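Local coordinates for putative uncharacterized protein (Leishmania major, PDB 3M3I), which is of unknown function but belongs to the DUF985 family of the cupin clan and is built largely of antiparallel beta sheets, as in the cupin barrel, at residues 75-80 against 188-193; 94-99 against 152-157. All coordinates share one frame; numbering follows the deposited sequence.

Contact 1: 75-80 against 188-193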
# COMPACT_ATOMS: atom_id res chain seq x y z
N LEU A 75 -5.50 11.62 17.36
CA LEU A 75 -5.24 12.70 16.41
C LEU A 75 -3.76 13.12 16.35
O LEU A 75 -3.16 13.53 17.34
CB LEU A 75 -6.15 13.90 16.70
CG LEU A 75 -7.66 13.66 16.55
CD1 LEU A 75 -8.46 14.94 16.66
CD2 LEU A 75 -7.99 12.98 15.23
N HIS A 76 -3.18 12.97 15.16
CA HIS A 76 -1.80 13.36 14.92
C HIS A 76 -1.66 13.98 13.52
O HIS A 76 -2.62 14.00 12.74
CB HIS A 76 -0.89 12.14 15.05
CG HIS A 76 -1.19 11.06 14.05
ND1 HIS A 76 -2.28 10.23 14.15
CD2 HIS A 76 -0.54 10.69 12.92
CE1 HIS A 76 -2.29 9.39 13.14
NE2 HIS A 76 -1.25 9.65 12.37
N ARG A 77 -0.48 14.48 13.21
CA ARG A 77 -0.27 15.12 11.93
C ARG A 77 1.10 14.77 11.36
O ARG A 77 2.08 14.63 12.10
CB ARG A 77 -0.45 16.63 12.08
CG ARG A 77 -0.24 17.43 10.80
CD ARG A 77 0.26 18.81 11.12
NE ARG A 77 -0.81 19.71 11.50
CZ ARG A 77 -0.70 20.71 12.36
NH1 ARG A 77 0.43 20.95 13.01
NH2 ARG A 77 -1.75 21.48 12.60
N LEU A 78 1.15 14.61 10.04
CA LEU A 78 2.37 14.31 9.31
C LEU A 78 2.63 15.50 8.40
O LEU A 78 1.89 16.47 8.44
CB LEU A 78 2.22 13.02 8.50
CG LEU A 78 2.00 11.73 9.29
CD1 LEU A 78 1.50 10.60 8.41
CD2 LEU A 78 3.26 11.29 10.02
N CYS A 79 3.68 15.44 7.62
CA CYS A 79 3.90 16.46 6.59
C CYS A 79 3.94 15.87 5.17
O CYS A 79 4.02 16.61 4.22
CB CYS A 79 5.16 17.28 6.90
SG CYS A 79 6.62 16.72 6.08
N SER A 80 3.86 14.55 5.06
CA SER A 80 3.70 13.88 3.78
C SER A 80 2.40 13.07 3.76
O SER A 80 1.83 12.80 4.81
CB SER A 80 4.90 12.96 3.54
OG SER A 80 6.11 13.68 3.65
N GLU A 188 3.70 14.90 14.82
CA GLU A 188 3.13 15.79 15.82
C GLU A 188 1.90 15.13 16.41
O GLU A 188 1.04 14.68 15.68
CB GLU A 188 2.77 17.16 15.21
CG GLU A 188 2.06 18.12 16.19
CD GLU A 188 2.21 19.59 15.82
OE1 GLU A 188 2.56 19.90 14.66
OE2 GLU A 188 1.97 20.46 16.71
N ILE A 189 1.83 15.04 17.73
CA ILE A 189 0.68 14.44 18.40
C ILE A 189 -0.04 15.57 19.13
O ILE A 189 0.57 16.53 19.56
CB ILE A 189 1.10 13.29 19.34
CG1 ILE A 189 -0.10 12.48 19.81
CG2 ILE A 189 1.85 13.82 20.58
CD1 ILE A 189 -0.74 11.64 18.73
N PHE A 190 -1.36 15.46 19.24
CA PHE A 190 -2.17 16.52 19.78
C PHE A 190 -2.86 16.05 21.06
O PHE A 190 -2.86 14.85 21.35
CB PHE A 190 -3.21 16.97 18.73
CG PHE A 190 -2.59 17.50 17.45
CD1 PHE A 190 -2.44 16.68 16.34
CD2 PHE A 190 -2.15 18.81 17.35
CE1 PHE A 190 -1.87 17.15 15.19
CE2 PHE A 190 -1.59 19.30 16.19
CZ PHE A 190 -1.45 18.47 15.10
N THR A 191 -3.38 17.01 21.83
CA THR A 191 -4.27 16.78 22.98
C THR A 191 -5.55 17.60 22.82
O THR A 191 -5.57 18.57 22.06
CB THR A 191 -3.60 17.19 24.31
OG1 THR A 191 -3.35 18.60 24.32
CG2 THR A 191 -2.32 16.42 24.53
N GLN A 192 -6.60 17.24 23.54
CA GLN A 192 -7.89 17.93 23.38
C GLN A 192 -7.87 19.42 23.73
O GLN A 192 -8.41 20.23 22.99
CB GLN A 192 -8.95 17.24 24.22
CG GLN A 192 -9.45 15.91 23.66
CD GLN A 192 -10.29 15.18 24.67
OE1 GLN A 192 -10.87 15.79 25.57
NE2 GLN A 192 -10.35 13.86 24.53
N ALA A 193 -7.27 19.78 24.87
CA ALA A 193 -7.27 21.18 25.35
C ALA A 193 -6.47 22.08 24.44
O ALA A 193 -6.68 23.30 24.41
CB ALA A 193 -6.71 21.27 26.78
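Arg77 and Phe190 meet over the flat side of the guanidinium: Phe190 CZ lies 3.6 Å from Arg77 CZ, above the centre of that group. Ring and guanidinium planes stand 81° apart, so the aromatic contributes its edge rather than a face. The CD1-CE1-CZ edge of the ring lies against the chain from Leu75 C and His76 N to Arg77 CB, with Phe190 CE1 3.5 Å from Arg77 CB.

The ionic contact uses the rim of the guanidinium. Arg77 and Glu188 face each other as an antiparallel hydrogen-bonded pair, and their side chains leave the same face of the sheet, side by side. Arg77 CG is anti to the backbone N (chi1 179°) and the chain bends at chi3, which brings Arg77 NH1 to 2.9 Å from Glu188 OE1. The salt bridge has weak hydrogen-bond geometry, with an N-H...O angle of 117°, and the two planes are nearly perpendicular.

Backbone bonding sets the register. Arg77 N donates to Glu188 O (2.9 Å), Glu188 N returns a bond to Arg77 O (3.2 Å), and Phe190 N reaches Leu75 O (3.3 Å).

On the other face, carrying His76 and Ile189, Ile189 CD1 rests 3.7 Å from His76 CB. The His76 ring turns from strand 188-189 toward Phe156, whose ring it meets, and bonds through ND1 to His74 O.

Just before helix 192-198, strand 188-189 thus joins the margin of an antiparallel sheet of the cupin-type fold by main-chain bonds; salt bridge and aromatic probably both orient the Arg77 guanidinium, with a weak further hold from Tyr128 OH on NE.

Contact 2: 94-99 against 152-157; sequences LHVILK and GGAIFG
Ile97 packs against Ile155, its partner in an antiparallel hydrogen-bonded pair. From the strand, Ile97 CB starts 3.4 Å from Ile155 O; CG1 follows at 3.7 Å from the same oxygen. Because CG1 is anti to the carbonyl carbon (chi1 -49°) and the chain then extends, Ile97 CD1 is carried across to lie 4.0 Å from Ile155 O and 4.1 Å from Ile155 CG2. The two branched side chains therefore pass at a slant, touching through methyl groups, and Ile97 also packs on His202.

The oxygen under this side chain is the acceptor for Ile97 N at 2.7 Å. Ile155 N completes the pair by bonding to Ile97 O. At the next hydrogen-bonded pair, two residues along, His95 N bonds to Gly157 O, and Gly157 N answers to His95 O. Between these pairs Phe156 CA makes a CA-H...O contact of 3.1 Å with His95 O.

On the opposite face Val96 CG1 meets Ala154 CB at 4.0 Å, whereas the Phe156 ring reaches Trp84 and Glu82 of strand 81-87.

The strand axes, 4.7 Å apart and at 178°, are those of an antiparallel pair, here two inner strands of a sheet in the cupin-type fold. Four main-chain bonds satisfy the peptide groups of His95, Ile97, Ile155 and Gly157 that face the partner strand, and the side chains add modest apolar contacts, so backbone bonding probably contributes most to the join.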
# COMPACT_ATOMS: atom_id res chain seq x y z
N LEU A 94 -11.38 6.07 9.46
CA LEU A 94 -10.39 7.12 9.46
C LEU A 94 -11.13 8.42 9.71
O LEU A 94 -12.15 8.70 9.06
CB LEU A 94 -9.67 7.19 8.11
CG LEU A 94 -8.46 6.31 7.88
CD1 LEU A 94 -8.09 6.29 6.41
CD2 LEU A 94 -7.31 6.86 8.71
N HIS A 95 -10.61 9.22 10.63
CA HIS A 95 -11.18 10.50 10.99
C HIS A 95 -10.21 11.56 10.50
O HIS A 95 -9.19 11.79 11.14
CB HIS A 95 -11.34 10.60 12.51
CG HIS A 95 -12.20 9.53 13.10
ND1 HIS A 95 -13.38 9.79 13.76
CD2 HIS A 95 -12.04 8.18 13.14
CE1 HIS A 95 -13.91 8.66 14.18
NE2 HIS A 95 -13.12 7.67 13.81
N VAL A 96 -10.52 12.20 9.38
CA VAL A 96 -9.57 13.08 8.71
C VAL A 96 -10.04 14.54 8.72
O VAL A 96 -11.06 14.86 8.11
CB VAL A 96 -9.36 12.64 7.23
CG1 VAL A 96 -8.33 13.51 6.54
CG2 VAL A 96 -8.94 11.18 7.16
N ILE A 97 -9.32 15.42 9.40
CA ILE A 97 -9.59 16.85 9.29
C ILE A 97 -8.55 17.41 8.31
O ILE A 97 -7.36 17.38 8.59
CB ILE A 97 -9.49 17.60 10.63
CG1 ILE A 97 -10.30 16.90 11.73
CG2 ILE A 97 -9.97 19.04 10.45
CD1 ILE A 97 -9.85 17.23 13.15
N LEU A 98 -8.99 17.88 7.15
CA LEU A 98 -8.07 18.34 6.11
C LEU A 98 -7.64 19.75 6.40
O LEU A 98 -8.43 20.53 6.88
CB LEU A 98 -8.74 18.29 4.73
CG LEU A 98 -9.39 16.99 4.28
CD1 LEU A 98 -10.23 17.26 3.03
CD2 LEU A 98 -8.35 15.91 4.00
N LYS A 99 -6.39 20.09 6.09
CA LYS A 99 -5.90 21.47 6.17
C LYS A 99 -6.59 22.35 5.14
O LYS A 99 -6.96 23.48 5.43
CB LYS A 99 -4.39 21.51 5.95
CG LYS A 99 -3.73 22.81 6.35
CD LYS A 99 -2.22 22.64 6.30
CE LYS A 99 -1.48 23.82 6.92
NZ LYS A 99 -0.02 23.53 7.11
N GLY A 152 -0.94 14.96 3.36
CA GLY A 152 -0.02 15.63 4.27
C GLY A 152 -0.62 16.93 4.78
O GLY A 152 -1.21 17.70 4.03
N GLY A 153 -0.49 17.16 6.08
CA GLY A 153 -0.99 18.36 6.71
C GLY A 153 -2.33 18.14 7.36
O GLY A 153 -2.80 18.99 8.09
N ALA A 154 -2.95 16.99 7.11
CA ALA A 154 -4.22 16.66 7.76
C ALA A 154 -4.01 16.28 9.22
O ALA A 154 -3.03 15.61 9.56
CB ALA A 154 -4.93 15.52 7.01
N ILE A 155 -4.91 16.74 10.09
CA ILE A 155 -5.02 16.23 11.45
C ILE A 155 -5.96 15.02 11.37
O ILE A 155 -7.13 15.17 11.01
CB ILE A 155 -5.59 17.29 12.40
CG1 ILE A 155 -4.63 18.48 12.52
CG2 ILE A 155 -5.85 16.70 13.79
CD1 ILE A 155 -5.29 19.73 13.03
N PHE A 156 -5.46 13.84 11.70
CA PHE A 156 -6.21 12.60 11.51
C PHE A 156 -5.94 11.48 12.53
O PHE A 156 -4.90 11.46 13.20
CB PHE A 156 -5.95 12.05 10.11
CG PHE A 156 -4.57 11.52 9.89
CD1 PHE A 156 -3.48 12.36 9.89
CD2 PHE A 156 -4.35 10.18 9.65
CE1 PHE A 156 -2.21 11.88 9.68
CE2 PHE A 156 -3.09 9.70 9.43
CZ PHE A 156 -2.02 10.55 9.44
N GLY A 157 -6.87 10.54 12.62
CA GLY A 157 -6.74 9.41 13.55
C GLY A 157 -7.56 8.24 13.06
O GLY A 157 -8.19 8.36 12.03

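In the fold
Contacts 1 and 2 belong to one five-stranded antiparallel sheet, ordered 130-136, 92-98, 155-159, 76-77, 188-189. Contact 2 joins two interior strands and is largely buried, whereas contact 1 adds 188-189, an outermost strand of the sheet within this chain, and is only partly buried. Their centres are about 9 Å apart. Strands 155-159 and 76-77 are neighbours: His76 N lies 3.0 Å from Phe156 O, a probable hydrogen bond, and Leu78 CD1 packs 3.7 Å from Phe156 CZ. Chemistry follows position. Both rely on backbone ladders, but the interior pairing supplements its ladder with aliphatic contacts, while the marginal one brings in a salt bridge and an aromatic edge.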